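Local atomic coordinates of ankyrin repeat family protein (Enterococcus faecalis, PDB entry 3HRA), a protein that is of unknown function but is built of stacked ankyrin repeats, a fold that commonly binds other proteins, so a role in protein recognition is likely. Residues Asp132-Asn137 against Asn167-Ser172; Asn108-Ala113 against Lys123-Asp128. All coordinates share one frame; numbering follows the deposited sequence.

Contact 1 (Asp132-Asn137 against Asn167-Ser172); sequences DIDFQN and NGADQS
Asn167 meets Ile133 first: the methyl CD1 of Ile133 lies 3.9 Å from Asn167 CB, while the amide of Asn167 turns back to hydrogen-bond Leu163 O in the preceding helix. Gly168, with its positive phi of 84°, is the C-prime residue of the Schellman motif that ends helix 155-166, and its O accepts a hydrogen bond from a water that also donates to Asp134 OD2. At Ala169 the apolar contact continues, CB standing 3.8 Å from Ile133 CD1; with CG1 anti to the backbone N (chi1 -167°), the Ile133 side chain reaches from its own type I turn to the backbone of 167-169. Here the stacking of ankyrin repeats reaches the loops, for each segment follows the second helix of a helix pair, and the two lie side by side along the array. Asp170 N then donates to Asp134 OD1 over 2.9 Å, nearly straight at 170° and on the syn side of the carboxylate. The Asp134 and Asp170 side chains cross at about a right angle, and a second water links Asp134 OD2 to Asp170 OD2, two probably like-charged oxygens 4.7 Å apart. Asp170 OD1, for its part, takes both N and OG of Ser172, the former closing an Asx turn.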
# COMPACT_ATOMS: atom_id res chain seq x y z
N ASP A 132 11.65 -3.17 -1.22
CA ASP A 132 12.59 -4.13 -0.64
C ASP A 132 11.78 -5.14 0.17
O ASP A 132 11.08 -4.77 1.11
CB ASP A 132 13.56 -3.36 0.25
CG ASP A 132 14.53 -4.26 1.00
OD1 ASP A 132 14.52 -5.50 0.82
OD2 ASP A 132 15.32 -3.69 1.80
N ILE A 133 11.83 -6.42 -0.20
CA ILE A 133 11.05 -7.44 0.48
C ILE A 133 11.45 -7.56 1.95
O ILE A 133 10.68 -8.04 2.79
CB ILE A 133 11.17 -8.79 -0.26
CG1 ILE A 133 10.12 -9.81 0.21
CG2 ILE A 133 12.59 -9.37 -0.14
CD1 ILE A 133 10.00 -10.98 -0.76
N ASP A 134 12.65 -7.10 2.27
CA ASP A 134 13.19 -7.22 3.63
C ASP A 134 13.10 -5.91 4.43
O ASP A 134 13.71 -5.77 5.49
CB ASP A 134 14.64 -7.72 3.59
CG ASP A 134 14.77 -9.14 3.06
OD1 ASP A 134 13.83 -9.95 3.24
OD2 ASP A 134 15.84 -9.45 2.46
N PHE A 135 12.31 -4.97 3.92
CA PHE A 135 12.18 -3.69 4.59
C PHE A 135 11.55 -3.90 5.96
O PHE A 135 10.76 -4.83 6.15
CB PHE A 135 11.31 -2.75 3.76
CG PHE A 135 11.32 -1.32 4.26
CD1 PHE A 135 12.42 -0.52 4.03
CD2 PHE A 135 10.23 -0.80 4.96
CE1 PHE A 135 12.44 0.81 4.50
CE2 PHE A 135 10.24 0.51 5.41
CZ PHE A 135 11.35 1.32 5.18
N GLN A 136 11.93 -3.08 6.93
CA GLN A 136 11.35 -3.17 8.27
C GLN A 136 10.70 -1.87 8.69
O GLN A 136 11.20 -0.78 8.38
CB GLN A 136 12.44 -3.50 9.29
CG GLN A 136 12.95 -4.94 9.23
CD GLN A 136 14.12 -5.17 10.17
OE1 GLN A 136 13.97 -5.69 11.28
NE2 GLN A 136 15.30 -4.76 9.72
N ASN A 137 9.59 -1.98 9.41
CA ASN A 137 8.96 -0.79 9.98
C ASN A 137 9.50 -0.44 11.37
O ASN A 137 10.54 -0.99 11.79
CB ASN A 137 7.42 -0.88 9.95
CG ASN A 137 6.86 -2.07 10.76
OD1 ASN A 137 5.76 -2.55 10.45
ND2 ASN A 137 7.58 -2.52 11.77
N ASN A 167 9.83 -15.53 -3.23
CA ASN A 167 10.43 -14.34 -3.79
C ASN A 167 11.66 -13.90 -3.01
O ASN A 167 12.13 -12.76 -3.15
CB ASN A 167 9.41 -13.20 -3.89
CG ASN A 167 8.51 -13.34 -5.10
OD1 ASN A 167 8.78 -12.76 -6.15
ND2 ASN A 167 7.44 -14.13 -4.98
N GLY A 168 12.19 -14.81 -2.19
CA GLY A 168 13.46 -14.60 -1.54
C GLY A 168 13.43 -13.80 -0.24
O GLY A 168 14.47 -13.27 0.17
N ALA A 169 12.27 -13.72 0.41
CA ALA A 169 12.21 -13.05 1.73
C ALA A 169 13.22 -13.67 2.69
O ALA A 169 13.36 -14.89 2.75
CB ALA A 169 10.80 -13.14 2.32
N ASP A 170 13.91 -12.82 3.45
CA ASP A 170 14.86 -13.30 4.45
C ASP A 170 14.10 -13.60 5.74
O ASP A 170 13.65 -12.68 6.43
CB ASP A 170 15.94 -12.24 4.69
CG ASP A 170 17.02 -12.69 5.67
OD1 ASP A 170 16.94 -13.81 6.22
OD2 ASP A 170 17.96 -11.91 5.91
N GLN A 171 13.96 -14.87 6.08
CA GLN A 171 13.21 -15.23 7.27
C GLN A 171 14.02 -15.17 8.57
O GLN A 171 13.47 -15.36 9.66
CB GLN A 171 12.56 -16.61 7.13
CG GLN A 171 13.52 -17.78 7.23
CD GLN A 171 12.80 -19.10 7.43
OE1 GLN A 171 12.01 -19.25 8.36
NE2 GLN A 171 13.09 -20.07 6.57
N SER A 172 15.32 -14.90 8.46
CA SER A 172 16.19 -14.84 9.63
C SER A 172 16.13 -13.48 10.33
O SER A 172 16.64 -13.31 11.45
CB SER A 172 17.63 -15.22 9.24
OG SER A 172 18.28 -14.17 8.55
O HOH W 1 11.93 -10.61 5.09
O HOH W 2 16.13 -11.29 0.76
O HOH W 3 18.35 -9.48 4.08

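Contact 2 (Asn108-Ala113 against Lys123-Asp128); sequences NALIPA and KLLLED
Helices 110-115 and 119-128 form an antiparallel helical hairpin of the kind that ankyrin repeats stack, their facing sides packed through apolar contacts, one of them a methyl against backbone. Leu125 carries most of the contact. Its CG sits anti to the carbonyl carbon (chi1 -65°), and the branch CD1 reaches across to Leu110, where it lies 3.7 Å from Leu110 CA. Leu125 CD1 is also 4.1 Å from Ala109 CB and, more loosely, touches Ala113 CB, so it rests against backbone and small side chains on one face of the helical turn. Leu110 answers from the other direction: with CG anti to the backbone N (chi1 -178°), its side chain slides past that of Leu125, the two pointing in opposite directions, and Leu110 CD1 comes within 4.2 Å of Leu125 CB. The other branch of Leu110, CD2, meets Leu126 CD2 at 3.9 Å, those two side chains crossing at about a right angle. The turn leading into helix 110-115 is capped by Asn108, whose OD1 accepts from Ile111 N at 2.9 Å, a nearly straight bond. Beyond the pair, Tyr76 of helix 75-81 touches both Ala109 and Leu125, Leu124 packs on helix 85-94, and Leu126 touches Ile133, in the loop after its own helix, and Asn167, in the loop after helix 155-166.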
# COMPACT_ATOMS: atom_id res chain seq x y z
N ASN A 108 6.35 0.55 4.50
CA ASN A 108 6.17 0.84 3.07
C ASN A 108 4.78 0.40 2.59
O ASN A 108 3.86 0.26 3.39
CB ASN A 108 7.26 0.13 2.27
CG ASN A 108 7.28 -1.37 2.51
OD1 ASN A 108 6.43 -1.92 3.21
ND2 ASN A 108 8.28 -2.04 1.93
N ALA A 109 4.62 0.18 1.28
CA ALA A 109 3.34 -0.33 0.79
C ALA A 109 3.15 -1.84 0.98
O ALA A 109 2.02 -2.31 1.14
CB ALA A 109 3.11 0.07 -0.68
N LEU A 110 4.26 -2.58 0.99
CA LEU A 110 4.23 -4.05 0.99
C LEU A 110 3.94 -4.67 2.36
O LEU A 110 3.20 -5.64 2.47
CB LEU A 110 5.57 -4.56 0.44
CG LEU A 110 5.80 -6.07 0.28
CD1 LEU A 110 4.69 -6.73 -0.49
CD2 LEU A 110 7.15 -6.33 -0.41
N ILE A 111 4.52 -4.12 3.42
CA ILE A 111 4.28 -4.64 4.76
C ILE A 111 2.78 -4.70 5.12
O ILE A 111 2.29 -5.76 5.48
CB ILE A 111 5.09 -3.89 5.83
CG1 ILE A 111 6.59 -4.16 5.62
CG2 ILE A 111 4.66 -4.35 7.22
CD1 ILE A 111 7.53 -3.32 6.53
N PRO A 112 2.06 -3.57 5.01
CA PRO A 112 0.62 -3.60 5.33
C PRO A 112 -0.19 -4.40 4.32
O PRO A 112 -1.19 -5.01 4.69
CB PRO A 112 0.20 -2.12 5.30
CG PRO A 112 1.36 -1.35 4.79
CD PRO A 112 2.55 -2.23 4.64
N ALA A 113 0.20 -4.41 3.04
CA ALA A 113 -0.50 -5.25 2.07
C ALA A 113 -0.49 -6.71 2.52
O ALA A 113 -1.50 -7.40 2.46
CB ALA A 113 0.12 -5.12 0.68
N LYS A 123 1.67 -9.48 -4.80
CA LYS A 123 2.20 -10.00 -6.06
C LYS A 123 2.62 -8.86 -6.95
O LYS A 123 3.71 -8.87 -7.52
CB LYS A 123 1.15 -10.82 -6.79
CG LYS A 123 0.81 -12.13 -6.13
CD LYS A 123 -0.38 -12.81 -6.82
CE LYS A 123 -0.82 -14.07 -6.06
NZ LYS A 123 -2.27 -14.40 -6.25
N LEU A 124 1.74 -7.86 -7.05
CA LEU A 124 2.00 -6.68 -7.85
C LEU A 124 3.29 -5.98 -7.41
O LEU A 124 4.14 -5.64 -8.24
CB LEU A 124 0.81 -5.73 -7.69
CG LEU A 124 0.10 -5.19 -8.92
CD1 LEU A 124 -0.13 -6.27 -9.94
CD2 LEU A 124 -1.22 -4.56 -8.47
N LEU A 125 3.43 -5.76 -6.10
CA LEU A 125 4.60 -5.06 -5.59
C LEU A 125 5.87 -5.89 -5.77
O LEU A 125 6.93 -5.34 -6.09
CB LEU A 125 4.39 -4.66 -4.13
CG LEU A 125 3.27 -3.64 -3.90
CD1 LEU A 125 2.84 -3.67 -2.44
CD2 LEU A 125 3.70 -2.22 -4.31
N LEU A 126 5.77 -7.20 -5.57
CA LEU A 126 6.92 -8.07 -5.80
C LEU A 126 7.35 -8.07 -7.28
O LEU A 126 8.55 -7.96 -7.58
CB LEU A 126 6.65 -9.48 -5.28
CG LEU A 126 6.50 -9.63 -3.76
CD1 LEU A 126 6.13 -11.05 -3.37
CD2 LEU A 126 7.77 -9.20 -3.04
N GLU A 127 6.39 -8.16 -8.20
CA GLU A 127 6.68 -8.21 -9.64
C GLU A 127 7.26 -6.91 -10.18
O GLU A 127 8.27 -6.93 -10.88
CB GLU A 127 5.42 -8.59 -10.45
CG GLU A 127 4.87 -9.98 -10.14
CD GLU A 127 3.63 -10.32 -10.96
OE1 GLU A 127 3.18 -9.48 -11.77
OE2 GLU A 127 3.10 -11.45 -10.78
N ASP A 128 6.62 -5.78 -9.87
CA ASP A 128 7.00 -4.50 -10.50
C ASP A 128 6.96 -3.29 -9.56
O ASP A 128 6.61 -2.18 -9.99
CB ASP A 128 6.13 -4.22 -11.74
CG ASP A 128 6.52 -5.08 -12.95
OD1 ASP A 128 7.73 -5.29 -13.20
OD2 ASP A 128 5.60 -5.55 -13.66

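Two levels of the ankyrin fold are represented. Contact 2 is buried near the middle of the chain and joins the two helices of one hairpin by methyl packing; contact 1 lies at the surface and joins loops that follow successive hairpins, with one direct hydrogen bond, bridging waters and a smaller apolar patch. In place of helices, contact 1 joins loops with no regular helix or strand, shaped instead by turns, and the Asx turns there and the asparagine cap of contact 2 show polar side chains bracing backbone in both. The contacts also touch: Ile133 CD1 lies 3.7 Å from Leu126 CD2, carrying the apolar core of contact 2 out into contact 1.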